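Local coordinates for protein O-ureido-L-serine synthase (Streptomyces lavendulae, PDB 3X43) that joins hydroxyurea to O-acetyl-L-serine, using pyridoxal 5'-phosphate, to make O-ureido-L-serine on the way to the antibiotic D-cycloserine, at residues D44-S49 with P146-Y151; R197-E202 with D238-D243; G259-I264 with T300-G305. All blocks are in the same frame, centred on the assembly; numbering follows the deposited sequence.

Interaction 1: residues D44-S49 with P146-Y151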
ATOM      1  N   ASP B  44     -18.192  -2.828   8.288  1.00 38.10           N
ATOM      2  CA  ASP B  44     -17.086  -2.448   9.140  1.00 34.01           C
ATOM      3  C   ASP B  44     -16.901  -0.952   9.029  1.00 32.54           C
ATOM      4  O   ASP B  44     -16.437  -0.304   9.961  1.00 33.65           O
ATOM      5  CB  ASP B  44     -15.808  -3.142   8.698  1.00 36.67           C
ATOM      6  CG  ASP B  44     -15.668  -4.524   9.283  1.00 41.82           C
ATOM      7  OD1 ASP B  44     -14.572  -5.106   9.124  1.00 39.91           O
ATOM      8  OD2 ASP B  44     -16.646  -5.027   9.895  1.00 41.56           O
ATOM      9  N   ARG B  45     -17.281  -0.401   7.885  1.00 30.81           N
ATOM     10  CA  ARG B  45     -17.118   1.023   7.660  1.00 33.44           C
ATOM     11  C   ARG B  45     -18.024   1.879   8.539  1.00 38.66           C
ATOM     12  O   ARG B  45     -17.528   2.728   9.287  1.00 40.75           O
ATOM     13  CB  ARG B  45     -17.331   1.353   6.177  1.00 32.76           C
ATOM     14  CG  ARG B  45     -16.455   0.529   5.231  1.00 30.98           C
ATOM     15  CD  ARG B  45     -16.401   1.143   3.848  1.00 31.89           C
ATOM     16  NE  ARG B  45     -15.590   0.355   2.924  1.00 29.73           N
ATOM     17  CZ  ARG B  45     -14.388   0.713   2.480  1.00 28.19           C
ATOM     18  NH1 ARG B  45     -13.836   1.857   2.871  1.00 23.26           N
ATOM     19  NH2 ARG B  45     -13.740  -0.073   1.635  1.00 28.95           N
ATOM     20  N   LEU B  46     -19.337   1.669   8.474  1.00 38.50           N
ATOM     21  CA  LEU B  46     -20.229   2.481   9.305  1.00 39.82           C
ATOM     22  C   LEU B  46     -20.064   2.206  10.797  1.00 38.20           C
ATOM     23  O   LEU B  46     -20.142   3.121  11.607  1.00 40.43           O
ATOM     24  CB  LEU B  46     -21.693   2.298   8.901  1.00 35.15           C
ATOM     25  CG  LEU B  46     -22.428   1.016   9.272  1.00 36.57           C
ATOM     26  CD1 LEU B  46     -22.807   1.030  10.747  1.00 36.90           C
ATOM     27  CD2 LEU B  46     -23.677   0.908   8.398  1.00 31.22           C
ATOM     28  N   ALA B  47     -19.820   0.955  11.157  1.00 38.60           N
ATOM     29  CA  ALA B  47     -19.654   0.611  12.565  1.00 37.89           C
ATOM     30  C   ALA B  47     -18.490   1.370  13.189  1.00 41.23           C
ATOM     31  O   ALA B  47     -18.589   1.832  14.325  1.00 41.02           O
ATOM     32  CB  ALA B  47     -19.441  -0.871  12.714  1.00 36.13           C
ATOM     33  N   LEU B  48     -17.389   1.494  12.445  1.00 42.10           N
ATOM     34  CA  LEU B  48     -16.203   2.199  12.922  1.00 41.67           C
ATOM     35  C   LEU B  48     -16.466   3.700  12.905  1.00 41.97           C
ATOM     36  O   LEU B  48     -16.097   4.413  13.832  1.00 43.42           O
ATOM     37  CB  LEU B  48     -15.002   1.873  12.026  1.00 40.77           C
ATOM     38  CG  LEU B  48     -13.549   2.263  12.363  1.00 43.65           C
ATOM     39  CD1 LEU B  48     -13.173   3.485  11.544  1.00 42.62           C
ATOM     40  CD2 LEU B  48     -13.353   2.526  13.859  1.00 40.55           C
ATOM     41  N   SER B  49     -17.108   4.167  11.841  1.00 41.89           N
ATOM     42  CA  SER B  49     -17.422   5.583  11.671  1.00 40.68           C
ATOM     43  C   SER B  49     -18.431   6.081  12.708  1.00 41.77           C
ATOM     44  O   SER B  49     -18.291   7.180  13.254  1.00 41.16           O
ATOM     45  CB  SER B  49     -17.972   5.817  10.260  1.00 40.27           C
ATOM     46  OG  SER B  49     -18.262   7.184  10.015  1.00 40.00           O
ATOM     47  N   PRO B 146     -25.663  10.204  10.145  1.00 48.01           N
ATOM     48  CA  PRO B 146     -24.915  10.725   8.995  1.00 46.48           C
ATOM     49  C   PRO B 146     -23.448  10.290   8.894  1.00 46.61           C
ATOM     50  O   PRO B 146     -22.813  10.459   7.851  1.00 43.52           O
ATOM     51  CB  PRO B 146     -25.062  12.236   9.127  1.00 48.60           C
ATOM     52  CG  PRO B 146     -25.343  12.454  10.587  1.00 49.98           C
ATOM     53  CD  PRO B 146     -26.177  11.287  10.999  1.00 49.05           C
ATOM     54  N   ALA B 147     -22.903   9.732   9.967  1.00 41.76           N
ATOM     55  CA  ALA B 147     -21.523   9.285   9.919  1.00 41.78           C
ATOM     56  C   ALA B 147     -21.437   8.118   8.937  1.00 44.11           C
ATOM     57  O   ALA B 147     -20.364   7.800   8.418  1.00 47.01           O
ATOM     58  CB  ALA B 147     -21.066   8.847  11.298  1.00 41.70           C
ATOM     59  N   ASN B 148     -22.575   7.483   8.684  1.00 40.57           N
ATOM     60  CA  ASN B 148     -22.629   6.351   7.774  1.00 40.88           C
ATOM     61  C   ASN B 148     -22.261   6.787   6.356  1.00 40.36           C
ATOM     62  O   ASN B 148     -21.228   6.384   5.834  1.00 41.98           O
ATOM     63  CB  ASN B 148     -24.025   5.724   7.814  1.00 41.68           C
ATOM     64  CG  ASN B 148     -24.182   4.581   6.841  1.00 43.57           C
ATOM     65  OD1 ASN B 148     -23.197   3.978   6.405  1.00 39.67           O
ATOM     66  ND2 ASN B 148     -25.431   4.270   6.493  1.00 42.54           N
ATOM     67  N   PRO B 149     -23.104   7.605   5.706  1.00 41.33           N
ATOM     68  CA  PRO B 149     -22.713   8.009   4.350  1.00 40.88           C
ATOM     69  C   PRO B 149     -21.403   8.807   4.354  1.00 42.21           C
ATOM     70  O   PRO B 149     -20.724   8.910   3.329  1.00 41.55           O
ATOM     71  CB  PRO B 149     -23.888   8.862   3.870  1.00 39.93           C
ATOM     72  CG  PRO B 149     -24.606   9.280   5.119  1.00 36.86           C
ATOM     73  CD  PRO B 149     -24.404   8.178   6.104  1.00 37.74           C
ATOM     74  N   SER B 150     -21.058   9.370   5.509  1.00 38.67           N
ATOM     75  CA  SER B 150     -19.842  10.168   5.640  1.00 37.96           C
ATOM     76  C   SER B 150     -18.573   9.353   5.431  1.00 35.07           C
ATOM     77  O   SER B 150     -17.690   9.748   4.676  1.00 35.68           O
ATOM     78  CB  SER B 150     -19.792  10.839   7.016  1.00 37.14           C
ATOM     79  OG  SER B 150     -20.242  12.175   6.911  1.00 38.25           O
ATOM     80  N   TYR B 151     -18.483   8.222   6.112  1.00 30.84           N
ATOM     81  CA  TYR B 151     -17.319   7.363   5.981  1.00 34.08           C
ATOM     82  C   TYR B 151     -17.154   6.879   4.529  1.00 34.47           C
ATOM     83  O   TYR B 151     -16.033   6.720   4.043  1.00 36.07           O
ATOM     84  CB  TYR B 151     -17.426   6.160   6.933  1.00 29.14           C
ATOM     85  CG  TYR B 151     -16.070   5.667   7.388  1.00 31.89           C
ATOM     86  CD1 TYR B 151     -15.337   6.371   8.355  1.00 32.99           C
ATOM     87  CD2 TYR B 151     -15.481   4.552   6.793  1.00 31.69           C
ATOM     88  CE1 TYR B 151     -14.048   5.975   8.702  1.00 31.28           C
ATOM     89  CE2 TYR B 151     -14.198   4.153   7.135  1.00 31.02           C
ATOM     90  CZ  TYR B 151     -13.485   4.868   8.085  1.00 31.34           C
ATOM     91  OH  TYR B 151     -12.200   4.486   8.394  1.00 36.43           O
TER
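Ala147 O is gripped twice: by the hydroxyl of Ser49, with OG 2.7 Å from Ala147 O, and by the backbone N of Tyr151, one turn further along its own helix. The two donors come at the carbonyl from opposite faces of its plane, the serine well above it. This bond ties together two helices of the type II PLP fold, 43-56, which starts at the cofactor-attachment lysine Lys43, and 147-164. Their short segments cross at 121°, with axes 8.4 Å apart at closest approach, and everything that touches is buried. Ser49 has OG anti to its own N (chi1 -178°), which aims the hydroxyl across at the first turn of the other helix. The backbone itself brings Ser49 CB against the tyrosine, 3.3 Å from Tyr151 CD1.

Tyr151 lays its ring along helix 43-56. The carbonyl of Arg45 sits over one face, with Arg45 O 3.7 Å from Tyr151 CD2, while the CB of Ser49 and a methyl of Leu48 approach the ring obliquely. At the far end of the ring, Leu48 CD1 lies 3.4 Å from Tyr151 OH. Arg45 adds its CB to the ring and then runs extended from CG to NE, taking its charge away to salt bridges with Glu34 and Glu159. A second subunit also packs on Tyr151, through its Ala165.

Nearer the cofactor, Asn148 meets Leu46. Its ND2 is hydrogen-bonded to the hydroxyl of Thr178, a residue of the loop that binds pyridoxal 5'-phosphate, so the amide is a second-shell group close to the cofactor. That bond helps set the rotation of the amide. The other branch turns to the leucine, and Asn148 OD1 rests 3.4 Å from Leu46 CB.

Interaction 2: residues R197-E202 with D238-D243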
ATOM      1  N   ARG B 197     -22.493   6.650 -14.579  1.00 41.22           N
ATOM      2  CA  ARG B 197     -23.895   6.451 -14.228  1.00 43.27           C
ATOM      3  C   ARG B 197     -23.987   5.674 -12.916  1.00 43.25           C
ATOM      4  O   ARG B 197     -23.433   4.579 -12.797  1.00 45.18           O
ATOM      5  CB  ARG B 197     -24.637   5.668 -15.327  1.00 45.83           C
ATOM      6  CG  ARG B 197     -24.266   6.049 -16.761  1.00 49.26           C
ATOM      7  CD  ARG B 197     -25.217   7.092 -17.352  1.00 50.13           C
ATOM      8  NE  ARG B 197     -26.624   6.811 -17.060  1.00 51.84           N
ATOM      9  CZ  ARG B 197     -27.603   7.716 -17.122  1.00 51.86           C
ATOM     10  NH1 ARG B 197     -27.338   8.971 -17.467  1.00 49.40           N
ATOM     11  NH2 ARG B 197     -28.850   7.368 -16.821  1.00 49.33           N
ATOM     12  N   VAL B 198     -24.673   6.254 -11.934  1.00 42.56           N
ATOM     13  CA  VAL B 198     -24.864   5.622 -10.635  1.00 38.98           C
ATOM     14  C   VAL B 198     -26.101   4.733 -10.764  1.00 38.67           C
ATOM     15  O   VAL B 198     -27.220   5.220 -10.930  1.00 41.52           O
ATOM     16  CB  VAL B 198     -25.076   6.692  -9.529  1.00 38.42           C
ATOM     17  CG1 VAL B 198     -25.361   6.029  -8.186  1.00 36.53           C
ATOM     18  CG2 VAL B 198     -23.849   7.570  -9.426  1.00 34.55           C
ATOM     19  N   VAL B 199     -25.890   3.426 -10.702  1.00 36.38           N
ATOM     20  CA  VAL B 199     -26.971   2.469 -10.852  1.00 35.71           C
ATOM     21  C   VAL B 199     -27.373   1.841  -9.526  1.00 38.00           C
ATOM     22  O   VAL B 199     -26.591   1.117  -8.910  1.00 38.14           O
ATOM     23  CB  VAL B 199     -26.558   1.346 -11.823  1.00 36.10           C
ATOM     24  CG1 VAL B 199     -27.729   0.425 -12.088  1.00 35.72           C
ATOM     25  CG2 VAL B 199     -26.036   1.952 -13.129  1.00 34.64           C
ATOM     26  N   ALA B 200     -28.598   2.116  -9.091  1.00 38.57           N
ATOM     27  CA  ALA B 200     -29.093   1.566  -7.838  1.00 40.60           C
ATOM     28  C   ALA B 200     -30.139   0.497  -8.118  1.00 42.62           C
ATOM     29  O   ALA B 200     -31.122   0.740  -8.818  1.00 42.01           O
ATOM     30  CB  ALA B 200     -29.686   2.674  -6.974  1.00 40.58           C
ATOM     31  N   LEU B 201     -29.924  -0.688  -7.562  1.00 43.48           N
ATOM     32  CA  LEU B 201     -30.843  -1.785  -7.772  1.00 44.62           C
ATOM     33  C   LEU B 201     -31.666  -2.088  -6.537  1.00 45.30           C
ATOM     34  O   LEU B 201     -31.266  -1.781  -5.417  1.00 46.81           O
ATOM     35  CB  LEU B 201     -30.073  -3.036  -8.207  1.00 46.93           C
ATOM     36  CG  LEU B 201     -29.210  -3.758  -7.172  1.00 46.70           C
ATOM     37  CD1 LEU B 201     -30.054  -4.730  -6.365  1.00 46.11           C
ATOM     38  CD2 LEU B 201     -28.103  -4.499  -7.886  1.00 47.63           C
ATOM     39  N   GLU B 202     -32.821  -2.702  -6.767  1.00 45.68           N
ATOM     40  CA  GLU B 202     -33.744  -3.084  -5.709  1.00 43.90           C
ATOM     41  C   GLU B 202     -34.269  -4.485  -6.003  1.00 43.99           C
ATOM     42  O   GLU B 202     -34.402  -4.876  -7.164  1.00 42.77           O
ATOM     43  CB  GLU B 202     -34.933  -2.129  -5.682  1.00 46.66           C
ATOM     44  CG  GLU B 202     -34.696  -0.816  -4.975  1.00 46.16           C
ATOM     45  CD  GLU B 202     -35.998  -0.106  -4.668  1.00 47.12           C
ATOM     46  OE1 GLU B 202     -36.355   0.010  -3.469  1.00 41.88           O
ATOM     47  OE2 GLU B 202     -36.665   0.323  -5.638  1.00 43.79           O
ATOM     48  N   ASP B 238     -29.777   5.711 -12.493  1.00 51.26           N
ATOM     49  CA  ASP B 238     -30.580   4.588 -12.979  1.00 50.52           C
ATOM     50  C   ASP B 238     -31.077   3.687 -11.847  1.00 51.14           C
ATOM     51  O   ASP B 238     -30.277   3.128 -11.090  1.00 50.88           O
ATOM     52  CB  ASP B 238     -29.776   3.735 -13.968  1.00 49.83           C
ATOM     53  CG  ASP B 238     -29.247   4.537 -15.143  1.00 51.12           C
ATOM     54  OD1 ASP B 238     -30.038   4.884 -16.045  1.00 53.24           O
ATOM     55  OD2 ASP B 238     -28.032   4.818 -15.171  1.00 52.43           O
ATOM     56  N   LEU B 239     -32.400   3.549 -11.736  1.00 51.98           N
ATOM     57  CA  LEU B 239     -33.012   2.694 -10.718  1.00 51.61           C
ATOM     58  C   LEU B 239     -33.511   1.429 -11.401  1.00 51.25           C
ATOM     59  O   LEU B 239     -34.346   1.492 -12.304  1.00 52.15           O
ATOM     60  CB  LEU B 239     -34.186   3.405 -10.045  1.00 52.16           C
ATOM     61  CG  LEU B 239     -34.386   3.152  -8.547  1.00 53.11           C
ATOM     62  CD1 LEU B 239     -35.802   3.565  -8.152  1.00 54.15           C
ATOM     63  CD2 LEU B 239     -34.154   1.691  -8.218  1.00 53.87           C
ATOM     64  N   VAL B 240     -32.997   0.279 -10.977  1.00 49.79           N
ATOM     65  CA  VAL B 240     -33.395  -0.988 -11.580  1.00 46.93           C
ATOM     66  C   VAL B 240     -33.824  -2.031 -10.566  1.00 47.50           C
ATOM     67  O   VAL B 240     -33.724  -1.833  -9.351  1.00 48.84           O
ATOM     68  CB  VAL B 240     -32.258  -1.583 -12.444  1.00 46.04           C
ATOM     69  CG1 VAL B 240     -31.756  -0.541 -13.437  1.00 45.76           C
ATOM     70  CG2 VAL B 240     -31.124  -2.063 -11.558  1.00 41.87           C
ATOM     71  N   THR B 241     -34.308  -3.152 -11.082  1.00 45.87           N
ATOM     72  CA  THR B 241     -34.773  -4.248 -10.249  1.00 45.36           C
ATOM     73  C   THR B 241     -33.927  -5.479 -10.521  1.00 44.44           C
ATOM     74  O   THR B 241     -33.277  -5.579 -11.560  1.00 42.86           O
ATOM     75  CB  THR B 241     -36.252  -4.582 -10.554  1.00 46.29           C
ATOM     76  OG1 THR B 241     -36.422  -4.736 -11.969  1.00 45.12           O
ATOM     77  CG2 THR B 241     -37.167  -3.466 -10.066  1.00 45.63           C
ATOM     78  N   MET B 242     -33.934  -6.418  -9.585  1.00 44.74           N
ATOM     79  CA  MET B 242     -33.160  -7.632  -9.756  1.00 43.42           C
ATOM     80  C   MET B 242     -33.810  -8.772  -9.000  1.00 46.43           C
ATOM     81  O   MET B 242     -34.134  -8.651  -7.814  1.00 45.72           O
ATOM     82  CB  MET B 242     -31.725  -7.414  -9.276  1.00 44.93           C
ATOM     83  CG  MET B 242     -30.913  -8.681  -9.120  1.00 42.51           C
ATOM     84  SD  MET B 242     -30.760  -9.625 -10.635  1.00 46.26           S
ATOM     85  CE  MET B 242     -30.520  -8.341 -11.858  1.00 43.03           C
ATOM     86  N   ASP B 243     -34.002  -9.873  -9.722  1.00 48.58           N
ATOM     87  CA  ASP B 243     -34.622 -11.086  -9.209  1.00 49.53           C
ATOM     88  C   ASP B 243     -33.687 -11.742  -8.206  1.00 48.18           C
ATOM     89  O   ASP B 243     -32.500 -11.904  -8.475  1.00 45.88           O
ATOM     90  CB  ASP B 243     -34.905 -12.033 -10.389  1.00 55.25           C
ATOM     91  CG  ASP B 243     -35.411 -13.396  -9.947  1.00 61.92           C
ATOM     92  OD1 ASP B 243     -34.701 -14.399 -10.184  1.00 64.42           O
ATOM     93  OD2 ASP B 243     -36.520 -13.468  -9.370  1.00 66.27           O
TER
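Asp238 is held by its backbone on both sides: its N gives to Val198 O, and its carbonyl takes the N-H of Ala200, with Ala200 N 2.8 Å from Asp238 O. These bonds start a parallel ladder between the two strands of a beta-alpha-beta unit (strand 197-203, helix 208-211, strand 238-242), at the edge of the mixed six-stranded sheet of this type II PLP fold; within the chain, 238-242 is the outermost strand. Ala200 O then receives Val240 N, Val240 O receives Glu202 N, and Glu202 O closes the run with Met242 N. Donors pointing the other way are met elsewhere: Val198 N bonds weakly to Asp237 OD1, and the backbone of Val199 pairs with Phe172 and Thr174 of strand 171-175.

At the start of the ladder Arg197, bent at chi2 and chi3, swings across to the Asp238 carboxylate and takes it side-on. Arg197 NH2 reaches Asp238 OD1 at 2.9 Å, in the guanidinium plane but 32° out of the carboxylate plane, while Arg197 NE meets the syn lone pair of Asp238 OD2 at 3.1 Å. One nitrogen thus serves each oxygen, but the two planes stand 50° apart, so the salt bridge is twisted rather than flat.

On the face of Val199 and Leu201, Leu201 CB packs 3.6 Å from Val240 CG2, and Thr272 of helix 264-279 covers Leu201, Val240 and Met242. The opposite face carries Ala200, Leu239 and Glu202. The Glu202 carboxylate takes the backbone N of Leu209 on OE1 and, weakly, that of Ala210 on OE2, in helix 208-211. Beside it Leu239 leans over its bridge partner Ala200, with Leu239 CD2 3.2 Å from Ala200 O.

Interaction 3: residues G259-I264 with T300-G305; sequences GIFAGI and TFLFDG
Phe261 and Phe303 reach toward one another from opposite directions and meet edge against edge, Phe261 CZ lying 3.8 Å from Phe303 CZ. Phe261 CZ is in the plane of the Phe303 ring, and Phe303 CE1 in that of the Phe261 ring. The third ring, Phe301, is also touched at its edge, by Ile264 CG2. This wholly apolar contact joins two loops of the type II PLP fold: 259-264, which links helix 244-258 to helix 264-279, and 300-305, which follows strand 284-290 and leads toward the C-terminus. Ala107 of a third subunit packs on both Phe261 and Phe303, so the meeting rings are also part of the tetramer interface.

Leu302 touches Phe261 on one hand, with its CD1 4.4 Å from Phe261 CE1, and Ile264 on the other. The backbone carbonyls of 300-305 look elsewhere: Arg248 holds Phe301 O, and Arg252 holds Leu302 O and Asp304 O. Ile264 opens helix 264-279 right after the N-cap Gly263 and just before the cofactor-binding Ser265. Its chi1 of -32° is off a staggered position, so the exact fit here is somewhat uncertain, but as modelled Ile264 CD1 presses tightly on Leu302, 3.3 Å from its CB.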
ATOM      1  N   GLY B 259     -13.584 -17.334  -8.562  1.00 32.32           N
ATOM      2  CA  GLY B 259     -12.896 -17.582  -7.308  1.00 33.06           C
ATOM      3  C   GLY B 259     -13.186 -16.528  -6.256  1.00 33.34           C
ATOM      4  O   GLY B 259     -12.498 -16.444  -5.236  1.00 31.43           O
ATOM      5  N   ILE B 260     -14.205 -15.713  -6.505  1.00 33.41           N
ATOM      6  CA  ILE B 260     -14.596 -14.660  -5.570  1.00 35.01           C
ATOM      7  C   ILE B 260     -15.880 -15.097  -4.859  1.00 34.76           C
ATOM      8  O   ILE B 260     -16.959 -15.081  -5.441  1.00 35.30           O
ATOM      9  CB  ILE B 260     -14.822 -13.326  -6.313  1.00 34.33           C
ATOM     10  CG1 ILE B 260     -13.552 -12.960  -7.087  1.00 31.74           C
ATOM     11  CG2 ILE B 260     -15.203 -12.225  -5.319  1.00 31.47           C
ATOM     12  CD1 ILE B 260     -13.687 -11.750  -7.970  1.00 34.36           C
ATOM     13  N   PHE B 261     -15.748 -15.487  -3.596  1.00 31.50           N
ATOM     14  CA  PHE B 261     -16.879 -15.975  -2.819  1.00 34.33           C
ATOM     15  C   PHE B 261     -17.566 -14.885  -2.010  1.00 35.27           C
ATOM     16  O   PHE B 261     -17.124 -14.537  -0.915  1.00 37.53           O
ATOM     17  CB  PHE B 261     -16.404 -17.104  -1.891  1.00 34.87           C
ATOM     18  CG  PHE B 261     -17.518 -17.853  -1.218  1.00 33.22           C
ATOM     19  CD1 PHE B 261     -18.723 -18.076  -1.871  1.00 35.15           C
ATOM     20  CD2 PHE B 261     -17.360 -18.335   0.075  1.00 35.81           C
ATOM     21  CE1 PHE B 261     -19.755 -18.769  -1.243  1.00 35.56           C
ATOM     22  CE2 PHE B 261     -18.392 -19.031   0.711  1.00 34.90           C
ATOM     23  CZ  PHE B 261     -19.584 -19.246   0.051  1.00 32.74           C
ATOM     24  N   ALA B 262     -18.664 -14.370  -2.549  1.00 34.19           N
ATOM     25  CA  ALA B 262     -19.415 -13.309  -1.903  1.00 34.51           C
ATOM     26  C   ALA B 262     -20.848 -13.753  -1.655  1.00 37.27           C
ATOM     27  O   ALA B 262     -21.213 -14.876  -1.995  1.00 41.23           O
ATOM     28  CB  ALA B 262     -19.393 -12.070  -2.764  1.00 31.50           C
ATOM     29  N   GLY B 263     -21.650 -12.864  -1.070  1.00 38.31           N
ATOM     30  CA  GLY B 263     -23.038 -13.173  -0.753  1.00 40.33           C
ATOM     31  C   GLY B 263     -24.065 -12.863  -1.827  1.00 40.64           C
ATOM     32  O   GLY B 263     -23.704 -12.624  -2.978  1.00 42.67           O
ATOM     33  N   ILE B 264     -25.345 -12.852  -1.447  1.00 41.76           N
ATOM     34  CA  ILE B 264     -26.441 -12.599  -2.393  1.00 39.21           C
ATOM     35  C   ILE B 264     -26.483 -11.200  -3.001  1.00 37.94           C
ATOM     36  O   ILE B 264     -26.640 -11.057  -4.220  1.00 38.28           O
ATOM     37  CB  ILE B 264     -27.846 -12.858  -1.759  1.00 40.97           C
ATOM     38  CG1 ILE B 264     -27.782 -13.983  -0.720  1.00 41.26           C
ATOM     39  CG2 ILE B 264     -28.854 -13.173  -2.846  1.00 36.96           C
ATOM     40  CD1 ILE B 264     -27.174 -15.256  -1.213  1.00 40.08           C
ATOM     41  N   THR B 300     -28.469 -20.670   3.936  1.00 54.22           N
ATOM     42  CA  THR B 300     -29.497 -19.833   3.332  1.00 53.67           C
ATOM     43  C   THR B 300     -29.798 -20.321   1.924  1.00 53.10           C
ATOM     44  O   THR B 300     -29.226 -21.310   1.470  1.00 52.85           O
ATOM     45  CB  THR B 300     -29.055 -18.360   3.270  1.00 54.94           C
ATOM     46  OG1 THR B 300     -27.923 -18.238   2.400  1.00 52.84           O
ATOM     47  CG2 THR B 300     -28.687 -17.858   4.661  1.00 52.96           C
ATOM     48  N   PHE B 301     -30.680 -19.622   1.221  1.00 52.26           N
ATOM     49  CA  PHE B 301     -31.052 -20.056  -0.115  1.00 53.30           C
ATOM     50  C   PHE B 301     -29.940 -19.948  -1.157  1.00 53.13           C
ATOM     51  O   PHE B 301     -30.133 -20.300  -2.323  1.00 54.05           O
ATOM     52  CB  PHE B 301     -32.353 -19.341  -0.535  1.00 53.04           C
ATOM     53  CG  PHE B 301     -32.212 -18.369  -1.674  1.00 52.45           C
ATOM     54  CD1 PHE B 301     -32.823 -18.631  -2.897  1.00 51.42           C
ATOM     55  CD2 PHE B 301     -31.557 -17.156  -1.500  1.00 51.61           C
ATOM     56  CE1 PHE B 301     -32.794 -17.696  -3.930  1.00 51.97           C
ATOM     57  CE2 PHE B 301     -31.523 -16.213  -2.530  1.00 52.19           C
ATOM     58  CZ  PHE B 301     -32.145 -16.483  -3.746  1.00 50.26           C
ATOM     59  N   LEU B 302     -28.767 -19.487  -0.728  1.00 52.36           N
ATOM     60  CA  LEU B 302     -27.620 -19.379  -1.627  1.00 51.74           C
ATOM     61  C   LEU B 302     -27.051 -20.780  -1.806  1.00 51.07           C
ATOM     62  O   LEU B 302     -26.348 -21.058  -2.773  1.00 49.07           O
ATOM     63  CB  LEU B 302     -26.541 -18.469  -1.034  1.00 51.57           C
ATOM     64  CG  LEU B 302     -25.403 -17.929  -1.923  1.00 52.08           C
ATOM     65  CD1 LEU B 302     -24.095 -18.550  -1.477  1.00 50.15           C
ATOM     66  CD2 LEU B 302     -25.656 -18.213  -3.403  1.00 48.83           C
ATOM     67  N   PHE B 303     -27.359 -21.662  -0.862  1.00 52.58           N
ATOM     68  CA  PHE B 303     -26.883 -23.037  -0.925  1.00 54.64           C
ATOM     69  C   PHE B 303     -28.029 -24.042  -1.045  1.00 57.02           C
ATOM     70  O   PHE B 303     -27.889 -25.217  -0.701  1.00 56.97           O
ATOM     71  CB  PHE B 303     -26.016 -23.343   0.295  1.00 51.65           C
ATOM     72  CG  PHE B 303     -24.585 -22.941   0.117  1.00 49.91           C
ATOM     73  CD1 PHE B 303     -24.196 -21.616   0.294  1.00 49.02           C
ATOM     74  CD2 PHE B 303     -23.635 -23.873  -0.282  1.00 48.77           C
ATOM     75  CE1 PHE B 303     -22.880 -21.223   0.071  1.00 50.19           C
ATOM     76  CE2 PHE B 303     -22.316 -23.495  -0.509  1.00 49.49           C
ATOM     77  CZ  PHE B 303     -21.936 -22.163  -0.334  1.00 49.52           C
ATOM     78  N   ASP B 304     -29.165 -23.562  -1.541  1.00 60.40           N
ATOM     79  CA  ASP B 304     -30.333 -24.407  -1.740  1.00 62.93           C
ATOM     80  C   ASP B 304     -30.188 -25.073  -3.102  1.00 64.17           C
ATOM     81  O   ASP B 304     -30.052 -24.398  -4.127  1.00 62.77           O
ATOM     82  CB  ASP B 304     -31.615 -23.572  -1.710  1.00 64.21           C
ATOM     83  CG  ASP B 304     -32.113 -23.316  -0.298  1.00 65.11           C
ATOM     84  OD1 ASP B 304     -33.113 -22.581  -0.144  1.00 67.41           O
ATOM     85  OD2 ASP B 304     -31.505 -23.850   0.656  1.00 66.49           O
ATOM     86  N   GLY B 305     -30.212 -26.401  -3.106  1.00 65.16           N
ATOM     87  CA  GLY B 305     -30.077 -27.129  -4.350  1.00 65.11           C
ATOM     88  C   GLY B 305     -28.628 -27.453  -4.640  1.00 65.95           C
ATOM     89  O   GLY B 305     -28.271 -27.704  -5.791  1.00 67.29           O
TER

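How the interactions relate
Interactions 1 and 3 are both buried, on opposite sides of the chain's centre, whereas interaction 2 is partly buried, at the sheet edge. Their chemistry follows: interaction 1 mixes one short hydrogen bond with ring packing between helices, interaction 2 is a backbone ladder with a salt bridge, and interaction 3 has no polar bond across it. No two of them touch; interactions 2 and 3 come nearest, about 7 Å between nearest atoms. Helix 264-279 links those two, since it packs on the strands of 2 and begins at Ile264 in 3. Interactions 1 and 3 also meet other subunits, each a different one, while no other chain touches interaction 2.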